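Local coordinates for putative NADH-depentdent flavin oxidoreductase (Cupriavidus metallidurans, PDB 5OCS), which probably acts as an FMN-dependent ene-reductase of the Old Yellow Enzyme family, drawing hydride from NAD(P)H to reduce activated carbon-carbon double bonds, at residues 6-11 / 294-299; 96-101 / 227-232; 166-171 / 220-225; 174-179 / 261-266. One frame throughout, in Å; residues are numbered along the deposited sequence.

Contact 1. Residues 6-11 / 294-299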
loop_
_atom_site.group_PDB
_atom_site.type_symbol
_atom_site.label_atom_id
_atom_site.label_comp_id
_atom_site.label_asym_id
_atom_site.label_seq_id
_atom_site.Cartn_x
_atom_site.Cartn_y
_atom_site.Cartn_z
ATOM N N ASP D 6 14.264 16.258 -9.994
ATOM C CA ASP D 6 14.265 17.666 -9.670
ATOM C C ASP D 6 12.947 18.064 -9.056
ATOM O O ASP D 6 11.883 17.633 -9.536
ATOM C CB ASP D 6 14.386 18.537 -10.901
ATOM C CG ASP D 6 15.711 18.434 -11.580
ATOM O OD1 ASP D 6 16.674 17.913 -11.010
ATOM O OD2 ASP D 6 15.754 18.907 -12.724
ATOM N N PRO D 7 12.989 18.925 -8.026
ATOM C CA PRO D 7 11.763 19.582 -7.588
ATOM C C PRO D 7 11.130 20.352 -8.704
ATOM O O PRO D 7 11.795 20.764 -9.657
ATOM C CB PRO D 7 12.247 20.548 -6.496
ATOM C CG PRO D 7 13.465 19.926 -5.982
ATOM C CD PRO D 7 14.125 19.260 -7.158
ATOM N N TYR D 8 9.824 20.532 -8.630
ATOM C CA TYR D 8 9.132 21.307 -9.634
ATOM C C TYR D 8 7.954 21.957 -8.941
ATOM O O TYR D 8 7.832 21.847 -7.711
ATOM C CB TYR D 8 8.748 20.397 -10.800
ATOM C CG TYR D 8 8.341 21.108 -12.060
ATOM C CD1 TYR D 8 9.235 21.895 -12.774
ATOM C CD2 TYR D 8 7.041 21.003 -12.542
ATOM C CE1 TYR D 8 8.851 22.536 -13.941
ATOM C CE2 TYR D 8 6.652 21.658 -13.701
ATOM C CZ TYR D 8 7.561 22.417 -14.392
ATOM O OH TYR D 8 7.122 23.051 -15.539
ATOM N N ARG D 9 7.157 22.691 -9.695
ATOM C CA ARG D 9 6.088 23.524 -9.190
ATOM C C ARG D 9 5.025 23.662 -10.279
ATOM O O ARG D 9 5.365 23.805 -11.469
ATOM C CB ARG D 9 6.643 24.905 -8.877
ATOM C CG ARG D 9 5.685 25.826 -8.139
ATOM C CD ARG D 9 6.258 27.222 -7.869
ATOM N NE ARG D 9 6.870 27.865 -9.035
ATOM C CZ ARG D 9 6.225 28.336 -10.111
ATOM N NH1 ARG D 9 4.897 28.237 -10.242
ATOM N NH2 ARG D 9 6.927 28.899 -11.093
ATOM N N ILE D 10 3.761 23.620 -9.868
ATOM C CA ILE D 10 2.623 23.942 -10.729
ATOM C C ILE D 10 1.796 24.957 -9.964
ATOM O O ILE D 10 1.353 24.683 -8.860
ATOM C CB ILE D 10 1.815 22.697 -11.142
ATOM C CG1 ILE D 10 1.512 21.780 -9.952
ATOM C CG2 ILE D 10 2.594 21.913 -12.194
ATOM C CD1 ILE D 10 0.528 20.668 -10.254
ATOM N N GLY D 11 1.665 26.163 -10.511
ATOM C CA GLY D 11 1.092 27.266 -9.770
ATOM C C GLY D 11 1.914 27.531 -8.527
ATOM O O GLY D 11 3.115 27.643 -8.612
ATOM N N GLY D 294 4.395 26.341 -24.078
ATOM C CA GLY D 294 5.208 26.754 -22.921
ATOM C C GLY D 294 4.527 26.665 -21.566
ATOM O O GLY D 294 5.078 27.134 -20.578
ATOM N N LEU D 295 3.329 26.091 -21.490
ATOM C CA LEU D 295 2.726 25.771 -20.184
ATOM C C LEU D 295 3.539 24.627 -19.565
ATOM O O LEU D 295 4.119 23.808 -20.287
ATOM C CB LEU D 295 1.260 25.286 -20.335
ATOM C CG LEU D 295 0.032 26.194 -20.328
ATOM C CD1 LEU D 295 -1.259 25.489 -20.734
ATOM C CD2 LEU D 295 -0.132 26.872 -18.984
ATOM N N PRO D 296 3.538 24.494 -18.227
ATOM C CA PRO D 296 3.994 23.241 -17.619
ATOM C C PRO D 296 3.215 22.060 -18.238
ATOM O O PRO D 296 1.981 22.111 -18.277
ATOM C CB PRO D 296 3.623 23.435 -16.144
ATOM C CG PRO D 296 3.782 24.894 -15.945
ATOM C CD PRO D 296 3.286 25.528 -17.206
ATOM N N THR D 297 3.927 21.088 -18.776
ATOM C CA THR D 297 3.327 20.072 -19.607
ATOM C C THR D 297 3.517 18.757 -18.910
ATOM O O THR D 297 4.637 18.274 -18.742
ATOM C CB THR D 297 3.969 20.057 -20.997
ATOM O OG1 THR D 297 3.778 21.351 -21.577
ATOM C CG2 THR D 297 3.362 19.002 -21.861
ATOM N N MET D 298 2.415 18.170 -18.482
ATOM C CA MET D 298 2.452 16.829 -17.929
ATOM C C MET D 298 2.150 15.852 -19.050
ATOM O O MET D 298 1.240 16.086 -19.784
ATOM C CB MET D 298 1.387 16.619 -16.843
ATOM C CG MET D 298 1.241 17.695 -15.811
ATOM S SD MET D 298 0.064 17.085 -14.520
ATOM C CE MET D 298 -0.117 18.565 -13.528
ATOM N N ALA D 299 2.913 14.791 -19.186
ATOM C CA ALA D 299 2.697 13.817 -20.214
ATOM C C ALA D 299 2.374 12.471 -19.594
ATOM O O ALA D 299 3.073 12.014 -18.681
ATOM C CB ALA D 299 3.931 13.678 -21.059
#
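Two first torsions aim the key groups at residues 294-299: Y8 swings its ring to the far side of CB from its own backbone N (chi1 -165°), and I10 sets CG1 between its N and its carbonyl carbon (chi1 47°), with CD1 extended beyond it. The contact joins the N-terminal beta hairpin of strands 8-10 and 13-15 to the start of strand 297-300, the seventh strand of the TIM barrel. In the Old Yellow Enzyme family such a hairpin closes the N-terminal end of the barrel.

The polar end of Y8 does the touching. Its OH lies 3.6 Å from P296 CB, and the proline meets the ring at its edge, near the ring plane. The two side chains cross at about a right angle, and the tyrosine touches with its far end. Tyrosine is long enough to span from the hairpin to the barrel rim, where a compact proline offers CB and CG as an apolar surface. Deeper in, I10 CD1 meets M298 CE at 3.9 Å, again with the side chains crossing nearly at right angles. M298 is suited to this place because its extended, unbranched chain carries the methyl across to the isoleucine. I10 and M298 both also pack on W229 and on I320 of the last barrel strand.

No hydrogen bond joins the two segments, and the contact is van der Waals packing, largely of apolar groups. The turn into strand 297-300 has a polar tie of its own: T297 OG1 bonds L295 O at 2.8 Å, from above the carbonyl plane.

Contact 2. Residues 96-101 / 227-232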
loop_
_atom_site.group_PDB
_atom_site.type_symbol
_atom_site.label_atom_id
_atom_site.label_comp_id
_atom_site.label_asym_id
_atom_site.label_seq_id
_atom_site.Cartn_x
_atom_site.Cartn_y
_atom_site.Cartn_z
ATOM N N ALA D 96 1.569 16.109 -2.646
ATOM C CA ALA D 96 0.535 17.025 -3.114
ATOM C C ALA D 96 -0.629 16.211 -3.623
ATOM O O ALA D 96 -0.424 15.290 -4.393
ATOM C CB ALA D 96 1.081 17.880 -4.273
ATOM N N VAL D 97 -1.806 16.526 -3.129
ATOM C CA VAL D 97 -3.018 15.781 -3.443
ATOM C C VAL D 97 -3.907 16.658 -4.287
ATOM O O VAL D 97 -4.315 17.707 -3.846
ATOM C CB VAL D 97 -3.713 15.272 -2.179
ATOM C CG1 VAL D 97 -4.946 14.498 -2.547
ATOM C CG2 VAL D 97 -2.759 14.375 -1.412
ATOM N N THR D 98 -4.250 16.172 -5.484
ATOM C CA THR D 98 -5.115 16.873 -6.430
ATOM C C THR D 98 -6.197 15.908 -6.890
ATOM O O THR D 98 -6.144 14.701 -6.595
ATOM C CB THR D 98 -4.305 17.391 -7.638
ATOM O OG1 THR D 98 -3.695 16.298 -8.356
ATOM C CG2 THR D 98 -3.186 18.346 -7.104
ATOM N N ILE D 99 -7.158 16.395 -7.657
ATOM C CA ILE D 99 -8.291 15.566 -8.035
ATOM C C ILE D 99 -8.713 15.848 -9.473
ATOM O O ILE D 99 -8.688 16.985 -9.926
ATOM C CB ILE D 99 -9.484 15.758 -7.072
ATOM C CG1 ILE D 99 -10.540 14.665 -7.265
ATOM C CG2 ILE D 99 -10.085 17.194 -7.139
ATOM C CD1 ILE D 99 -11.460 14.554 -6.074
ATOM N N GLN D 100 -9.091 14.802 -10.182
ATOM C CA GLN D 100 -9.640 14.912 -11.553
ATOM C C GLN D 100 -11.152 14.984 -11.477
ATOM O O GLN D 100 -11.807 14.055 -10.982
ATOM C CB GLN D 100 -9.191 13.721 -12.394
ATOM C CG GLN D 100 -9.588 13.836 -13.840
ATOM C CD GLN D 100 -9.318 12.574 -14.585
ATOM O OE1 GLN D 100 -9.983 11.555 -14.360
ATOM N NE2 GLN D 100 -8.382 12.633 -15.521
ATOM N N LEU D 101 -11.726 16.129 -11.855
ATOM C CA LEU D 101 -13.165 16.256 -11.890
ATOM C C LEU D 101 -13.632 15.869 -13.296
ATOM O O LEU D 101 -13.026 16.279 -14.303
ATOM C CB LEU D 101 -13.563 17.677 -11.549
ATOM C CG LEU D 101 -13.351 18.155 -10.127
ATOM C CD1 LEU D 101 -13.913 19.571 -10.011
ATOM C CD2 LEU D 101 -13.984 17.230 -9.077
ATOM N N PRO D 227 -3.588 25.462 -8.161
ATOM C CA PRO D 227 -3.587 25.252 -9.623
ATOM C C PRO D 227 -4.825 24.517 -10.127
ATOM O O PRO D 227 -5.350 23.643 -9.461
ATOM C CB PRO D 227 -2.325 24.385 -9.857
ATOM C CG PRO D 227 -2.168 23.625 -8.562
ATOM C CD PRO D 227 -2.538 24.662 -7.511
ATOM N N VAL D 228 -5.257 24.891 -11.316
ATOM C CA VAL D 228 -6.303 24.210 -12.022
ATOM C C VAL D 228 -5.773 24.040 -13.441
ATOM O O VAL D 228 -5.176 24.975 -14.026
ATOM C CB VAL D 228 -7.607 25.020 -12.041
ATOM C CG1 VAL D 228 -8.680 24.355 -12.929
ATOM C CG2 VAL D 228 -8.103 25.252 -10.658
ATOM N N TRP D 229 -6.007 22.866 -14.011
ATOM C CA TRP D 229 -5.532 22.561 -15.357
ATOM C C TRP D 229 -6.501 21.615 -16.058
ATOM O O TRP D 229 -7.544 21.275 -15.499
ATOM C CB TRP D 229 -4.095 22.026 -15.314
ATOM C CG TRP D 229 -3.917 20.663 -14.721
ATOM C CD1 TRP D 229 -3.924 19.462 -15.368
ATOM C CD2 TRP D 229 -3.686 20.357 -13.343
ATOM N NE1 TRP D 229 -3.718 18.441 -14.480
ATOM C CE2 TRP D 229 -3.570 18.971 -13.231
ATOM C CE3 TRP D 229 -3.602 21.129 -12.193
ATOM C CZ2 TRP D 229 -3.345 18.340 -12.008
ATOM C CZ3 TRP D 229 -3.354 20.499 -10.991
ATOM C CH2 TRP D 229 -3.266 19.137 -10.897
ATOM N N MET D 230 -6.186 21.253 -17.290
ATOM C CA MET D 230 -7.023 20.321 -18.042
ATOM C C MET D 230 -6.220 19.168 -18.578
ATOM O O MET D 230 -5.054 19.317 -18.990
ATOM C CB MET D 230 -7.727 21.036 -19.221
ATOM C CG MET D 230 -8.823 20.213 -19.894
ATOM S SD MET D 230 -9.700 21.135 -21.188
ATOM C CE MET D 230 -10.620 22.248 -20.180
ATOM N N ARG D 231 -6.906 18.031 -18.669
ATOM C CA ARG D 231 -6.409 16.832 -19.305
ATOM C C ARG D 231 -6.931 16.824 -20.722
ATOM O O ARG D 231 -8.127 16.961 -20.906
ATOM C CB ARG D 231 -6.955 15.602 -18.563
ATOM C CG ARG D 231 -6.547 14.252 -19.128
ATOM C CD ARG D 231 -5.059 13.985 -19.005
ATOM N NE ARG D 231 -4.789 12.540 -19.076
ATOM C CZ ARG D 231 -4.869 11.671 -18.067
ATOM N NH1 ARG D 231 -5.096 12.075 -16.831
ATOM N NH2 ARG D 231 -4.655 10.385 -18.314
ATOM N N VAL D 232 -6.027 16.666 -21.708
ATOM C CA VAL D 232 -6.405 16.743 -23.123
ATOM C C VAL D 232 -5.854 15.557 -23.868
ATOM O O VAL D 232 -4.717 15.150 -23.634
ATOM C CB VAL D 232 -5.858 18.030 -23.780
ATOM C CG1 VAL D 232 -6.277 18.114 -25.254
ATOM C CG2 VAL D 232 -6.334 19.288 -23.031
#
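Q100 NE2 and R231 NH1 converge on a single oxygen, OE2 of E176, which takes a hydrogen bond from the amide and a salt bridge from the guanidinium. This shared partner explains why Q100 NE2 and R231 NH1 lie only 3.6 Å apart without bonding each other. Q100 reaches the carboxylate with an extended chain, its CG opposite the backbone N (chi1 -174°). R231 instead bends at chi2, and its guanidinium plane ends 42° from that of the amide.

Strands 96-102 and 228-233 are the third and fifth of the TIM barrel, with strand 175-179 between them. Q100 and R231 therefore meet on the inner side of the barrel, over the strand that separates theirs; the short touching parts of the two strands run 45° apart. Both residues bind FMN in this enzyme; in this chain R231 NH2 donates to a citrate, probably from the crystallisation liquor.

Towards the N-terminal end of the barrel, the indole of W229 reaches across to T98. Its CH2 corner abuts the threonine edge-on, 3.8 Å from T98 CB, with OG1 and CG2 close by. Threonine fits because it is short enough to leave room for the broad indole, and its hydroxyl is occupied by L53 O of the adjacent strand. W229 NE1, on the indole's five-membered ring, hydrogen-bonds OE1 of E176.

Contact 3. Residues 166-171 / 220-225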
loop_
_atom_site.group_PDB
_atom_site.type_symbol
_atom_site.label_atom_id
_atom_site.label_comp_id
_atom_site.label_asym_id
_atom_site.label_seq_id
_atom_site.Cartn_x
_atom_site.Cartn_y
_atom_site.Cartn_z
ATOM N N ARG D 166 -16.323 21.893 -3.159
ATOM C CA ARG D 166 -16.186 20.799 -2.189
ATOM C C ARG D 166 -14.744 20.351 -2.084
ATOM O O ARG D 166 -14.228 20.141 -0.970
ATOM C CB ARG D 166 -17.086 19.622 -2.509
ATOM C CG ARG D 166 -18.563 19.919 -2.438
ATOM C CD ARG D 166 -19.312 18.639 -2.643
ATOM N NE ARG D 166 -20.768 18.813 -2.727
ATOM C CZ ARG D 166 -21.584 18.879 -1.684
ATOM N NH1 ARG D 166 -21.117 18.786 -0.445
ATOM N NH2 ARG D 166 -22.900 19.037 -1.877
ATOM N N ALA D 167 -14.078 20.247 -3.239
ATOM C CA ALA D 167 -12.668 19.857 -3.266
ATOM C C ALA D 167 -11.818 20.885 -2.504
ATOM O O ALA D 167 -10.936 20.501 -1.727
ATOM C CB ALA D 167 -12.183 19.659 -4.693
ATOM N N ALA D 168 -12.082 22.162 -2.706
ATOM C CA ALA D 168 -11.343 23.218 -1.998
ATOM C C ALA D 168 -11.542 23.080 -0.476
ATOM O O ALA D 168 -10.584 23.179 0.295
ATOM C CB ALA D 168 -11.769 24.599 -2.489
ATOM N N ARG D 169 -12.781 22.846 -0.064
ATOM C CA ARG D 169 -13.122 22.696 1.372
ATOM C C ARG D 169 -12.470 21.462 2.018
ATOM O O ARG D 169 -12.115 21.474 3.185
ATOM C CB ARG D 169 -14.626 22.577 1.519
ATOM C CG ARG D 169 -15.128 22.618 2.945
ATOM C CD ARG D 169 -16.563 23.093 3.015
ATOM N NE ARG D 169 -17.449 22.256 2.227
ATOM C CZ ARG D 169 -18.653 22.605 1.775
ATOM N NH1 ARG D 169 -19.173 23.789 2.053
ATOM N NH2 ARG D 169 -19.367 21.750 1.078
ATOM N N LEU D 170 -12.239 20.437 1.211
ATOM C CA LEU D 170 -11.497 19.254 1.641
ATOM C C LEU D 170 -10.006 19.478 1.733
ATOM O O LEU D 170 -9.279 18.595 2.196
ATOM C CB LEU D 170 -11.796 18.085 0.667
ATOM C CG LEU D 170 -13.190 17.462 0.741
ATOM C CD1 LEU D 170 -13.405 16.335 -0.276
ATOM C CD2 LEU D 170 -13.445 16.898 2.111
ATOM N N GLY D 171 -9.520 20.629 1.279
ATOM C CA GLY D 171 -8.106 20.889 1.296
ATOM C C GLY D 171 -7.398 20.220 0.123
ATOM O O GLY D 171 -6.171 20.160 0.109
ATOM N N GLU D 220 -12.517 30.004 -11.671
ATOM C CA GLU D 220 -13.119 31.086 -10.897
ATOM C C GLU D 220 -13.505 30.621 -9.494
ATOM O O GLU D 220 -13.301 31.361 -8.515
ATOM C CB GLU D 220 -14.334 31.644 -11.612
ATOM C CG GLU D 220 -14.812 32.985 -11.043
ATOM C CD GLU D 220 -15.601 32.879 -9.771
ATOM O OE1 GLU D 220 -16.288 31.845 -9.565
ATOM O OE2 GLU D 220 -15.539 33.852 -8.967
ATOM N N ALA D 221 -14.055 29.414 -9.387
ATOM C CA ALA D 221 -14.561 28.930 -8.122
ATOM C C ALA D 221 -13.465 28.444 -7.159
ATOM O O ALA D 221 -13.650 28.514 -5.944
ATOM C CB ALA D 221 -15.578 27.847 -8.340
ATOM N N PHE D 222 -12.382 27.886 -7.689
ATOM C CA PHE D 222 -11.332 27.246 -6.873
ATOM C C PHE D 222 -10.356 28.326 -6.399
ATOM O O PHE D 222 -10.063 29.268 -7.154
ATOM C CB PHE D 222 -10.578 26.199 -7.704
ATOM C CG PHE D 222 -9.893 25.103 -6.904
ATOM C CD1 PHE D 222 -10.629 24.230 -6.111
ATOM C CD2 PHE D 222 -8.516 24.873 -7.051
ATOM C CE1 PHE D 222 -10.014 23.201 -5.407
ATOM C CE2 PHE D 222 -7.887 23.865 -6.366
ATOM C CZ PHE D 222 -8.643 23.029 -5.540
ATOM N N PRO D 223 -9.860 28.214 -5.151
ATOM C CA PRO D 223 -9.000 29.279 -4.629
ATOM C C PRO D 223 -7.876 29.650 -5.574
ATOM O O PRO D 223 -7.142 28.800 -6.035
ATOM C CB PRO D 223 -8.465 28.677 -3.311
ATOM C CG PRO D 223 -9.592 27.807 -2.845
ATOM C CD PRO D 223 -10.145 27.189 -4.120
ATOM N N ALA D 224 -7.761 30.940 -5.886
ATOM C CA ALA D 224 -6.871 31.408 -6.967
ATOM C C ALA D 224 -5.419 30.926 -6.881
ATOM O O ALA D 224 -4.775 30.712 -7.886
ATOM C CB ALA D 224 -6.933 32.951 -7.066
ATOM N N GLU D 225 -4.922 30.748 -5.659
ATOM C CA GLU D 225 -3.561 30.317 -5.412
ATOM C C GLU D 225 -3.296 28.834 -5.742
ATOM O O GLU D 225 -2.156 28.438 -5.912
ATOM C CB GLU D 225 -3.161 30.619 -3.941
ATOM C CG GLU D 225 -3.947 29.849 -2.862
ATOM C CD GLU D 225 -5.216 30.539 -2.398
ATOM O OE1 GLU D 225 -5.774 31.348 -3.159
ATOM O OE2 GLU D 225 -5.688 30.251 -1.265
#
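A168 and F222 bring together the C-terminal ends of two neighbouring outer helices of the TIM barrel, 150-169 and 204-221. F222 is the first residue to leave the second helix, and the chain then turns through P223 toward the next barrel strand.

Apolar packing carries the contact. A168 CB meets two residues on one side: it is 3.5 Å from P223 CD, tighter than a usual carbon contact, and 3.7 Å from F222 CE1. The F222 ring is placed by a chi1 of -156°, which turns it away from its own backbone N and toward the last turn of helix 150-169. Its CE1 corner also approaches A167 CB at 4.2 Å. Alanines suit these positions because their single methyl groups let the aromatic ring and the proline come right up to the helix backbone.

The second kind of approach is ring edge against main chain. F222 CE1 lies 3.6 Å from A168 N, and the backbone atoms of A167 and A168 meet the ring near its plane, not over a face.

Polar bonds do not cross between the segments but finish the ends around the packing. R226 NH1 bonds A168 O, and R219 NH2 bonds F222 O. On the side of helix 150-169 away from the contact, R166 and R169 form salt bridges with E79. The helix itself closes in a Schellman motif. G171 takes up the positive phi needed there with no CB to press on the carbonyl O of L170, and its N bonds A168 O at 2.9 Å.

Contact 4. Residues 174-179 / 261-266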
loop_
_atom_site.group_PDB
_atom_site.type_symbol
_atom_site.label_atom_id
_atom_site.label_comp_id
_atom_site.label_asym_id
_atom_site.label_seq_id
_atom_site.Cartn_x
_atom_site.Cartn_y
_atom_site.Cartn_z
ATOM N N GLY D 174 -5.370 20.998 -5.926
ATOM C CA GLY D 174 -5.425 21.287 -7.331
ATOM C C GLY D 174 -6.517 20.497 -8.020
ATOM O O GLY D 174 -6.991 19.478 -7.502
ATOM N N ILE D 175 -6.916 20.972 -9.199
ATOM C CA ILE D 175 -7.971 20.282 -9.961
ATOM C C ILE D 175 -7.525 20.051 -11.406
ATOM O O ILE D 175 -7.044 20.961 -12.102
ATOM C CB ILE D 175 -9.294 21.065 -9.999
ATOM C CG1 ILE D 175 -9.962 21.087 -8.604
ATOM C CG2 ILE D 175 -10.294 20.429 -10.989
ATOM C CD1 ILE D 175 -11.165 21.982 -8.513
ATOM N N GLU D 176 -7.672 18.817 -11.848
ATOM C CA GLU D 176 -7.538 18.472 -13.262
ATOM C C GLU D 176 -8.919 18.316 -13.854
ATOM O O GLU D 176 -9.714 17.465 -13.418
ATOM C CB GLU D 176 -6.745 17.173 -13.413
ATOM C CG GLU D 176 -6.693 16.670 -14.855
ATOM C CD GLU D 176 -5.673 15.573 -15.067
ATOM O OE1 GLU D 176 -4.467 15.818 -14.841
ATOM O OE2 GLU D 176 -6.102 14.468 -15.482
ATOM N N VAL D 177 -9.248 19.158 -14.833
ATOM C CA VAL D 177 -10.576 19.071 -15.443
ATOM C C VAL D 177 -10.383 18.076 -16.582
ATOM O O VAL D 177 -9.477 18.201 -17.419
ATOM C CB VAL D 177 -11.034 20.441 -16.013
ATOM C CG1 VAL D 177 -12.314 20.290 -16.796
ATOM C CG2 VAL D 177 -11.212 21.442 -14.876
ATOM N N HIS D 178 -11.239 17.082 -16.612
ATOM C CA HIS D 178 -11.088 15.973 -17.538
ATOM C C HIS D 178 -11.685 16.323 -18.899
ATOM O O HIS D 178 -12.885 16.284 -19.059
ATOM C CB HIS D 178 -11.742 14.719 -16.971
ATOM C CG HIS D 178 -11.259 13.436 -17.586
ATOM N ND1 HIS D 178 -10.543 13.380 -18.765
ATOM C CD2 HIS D 178 -11.388 12.152 -17.171
ATOM C CE1 HIS D 178 -10.258 12.122 -19.050
ATOM N NE2 HIS D 178 -10.752 11.359 -18.092
ATOM N N GLY D 179 -10.817 16.625 -19.848
ATOM C CA GLY D 179 -11.199 16.896 -21.254
ATOM C C GLY D 179 -10.807 15.816 -22.243
ATOM O O GLY D 179 -10.770 16.071 -23.440
ATOM N N ALA D 261 -1.246 24.249 -16.097
ATOM C CA ALA D 261 -0.589 23.207 -16.818
ATOM C C ALA D 261 -1.488 22.714 -17.918
ATOM O O ALA D 261 -2.644 23.122 -18.054
ATOM C CB ALA D 261 -0.219 22.056 -15.867
ATOM N N VAL D 262 -0.951 21.790 -18.684
ATOM C CA VAL D 262 -1.775 20.913 -19.511
ATOM C C VAL D 262 -1.246 19.477 -19.391
ATOM O O VAL D 262 -0.028 19.225 -19.401
ATOM C CB VAL D 262 -1.871 21.421 -20.980
ATOM C CG1 VAL D 262 -0.527 21.378 -21.651
ATOM C CG2 VAL D 262 -2.866 20.589 -21.786
ATOM N N HIS D 263 -2.168 18.520 -19.234
ATOM C CA HIS D 263 -1.811 17.134 -19.099
ATOM C C HIS D 263 -2.217 16.460 -20.394
ATOM O O HIS D 263 -3.412 16.407 -20.710
ATOM C CB HIS D 263 -2.561 16.550 -17.892
ATOM C CG HIS D 263 -2.111 15.184 -17.481
ATOM N ND1 HIS D 263 -2.582 14.576 -16.326
ATOM C CD2 HIS D 263 -1.221 14.321 -18.017
ATOM C CE1 HIS D 263 -2.013 13.388 -16.198
ATOM N NE2 HIS D 263 -1.195 13.202 -17.211
ATOM N N VAL D 264 -1.236 15.949 -21.124
ATOM C CA VAL D 264 -1.433 15.526 -22.524
ATOM C C VAL D 264 -1.449 14.016 -22.563
ATOM O O VAL D 264 -0.450 13.387 -22.228
ATOM C CB VAL D 264 -0.310 16.063 -23.428
ATOM C CG1 VAL D 264 -0.459 15.566 -24.857
ATOM C CG2 VAL D 264 -0.246 17.600 -23.376
ATOM N N SER D 265 -2.576 13.423 -22.974
ATOM C CA SER D 265 -2.629 11.982 -23.167
ATOM C C SER D 265 -1.899 11.589 -24.450
ATOM O O SER D 265 -1.497 12.450 -25.218
ATOM C CB SER D 265 -4.067 11.488 -23.139
ATOM O OG SER D 265 -4.493 11.452 -21.750
ATOM N N THR D 266 -1.681 10.294 -24.677
ATOM C CA THR D 266 -0.705 9.895 -25.700
ATOM C C THR D 266 -1.233 9.991 -27.106
ATOM O O THR D 266 -0.483 9.746 -28.030
ATOM C CB THR D 266 -0.225 8.432 -25.543
ATOM O OG1 THR D 266 -1.327 7.546 -25.764
ATOM C CG2 THR D 266 0.360 8.184 -24.147
#
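In the interior of the TIM barrel, beside the FMN-binding residues Q100 and R231, a histidine-carboxylate hydrogen bond links the fourth strand to the sixth. H263 ND1 donates to E176 OE1 at 2.7 Å, and the bond is nearly straight, with an angle of 170° at the hydrogen. The acceptor lies in the plane of the imidazole. On the carboxylate, the histidine comes in on the syn side but 27° out of plane, and the two flat groups are turned steeply against each other.

Both side chains point inward from their strands. E176 is stretched out, with CG anti to its backbone N (chi1 174°), which puts the carboxylate well into the barrel. Glutamate suits this place because it has the length to reach into the interior and two oxygens to share among several donors, the other three coming from strands 96-102 and 228-233. Four groups thus fix its rotation, and R231 probably balances its buried charge. Histidine is equally apt: its second nitrogen, NE2, pairs with S322 OG on the eighth strand, so that both ring nitrogens have a partner and the ring's rotation is fixed.

Strand 228-233 runs between strands 175-179 and 262-265, and R231 from it packs against H263. On the other flank M298 and V300 of strand 297-300 lie against the imidazole, while on the outer surface of the barrel I175 faces F222, just beyond helix 204-221.

Contacts 2 and 4 lie within the closed eight-stranded barrel, contact 1 joins it to the N-terminal hairpin, and contact 3 joins two of the helices outside it. Contacts 2 and 4 lie closest, with centres 6 Å apart; their strands 96-102, 175-179, 228-233 and 262-265 are the third to sixth, consecutive around the barrel, and each contact joins strands two apart, so their segments alternate along the chain. Contact 1, 12 Å from each, spans the loop that encloses the other three. Contact 3 is nested within the loop closed by contact 2, crosses contact 4, and backs the wall from outside through F222 on V228. Together they run from the outer helices to the polar interior beside the FMN-binding residues.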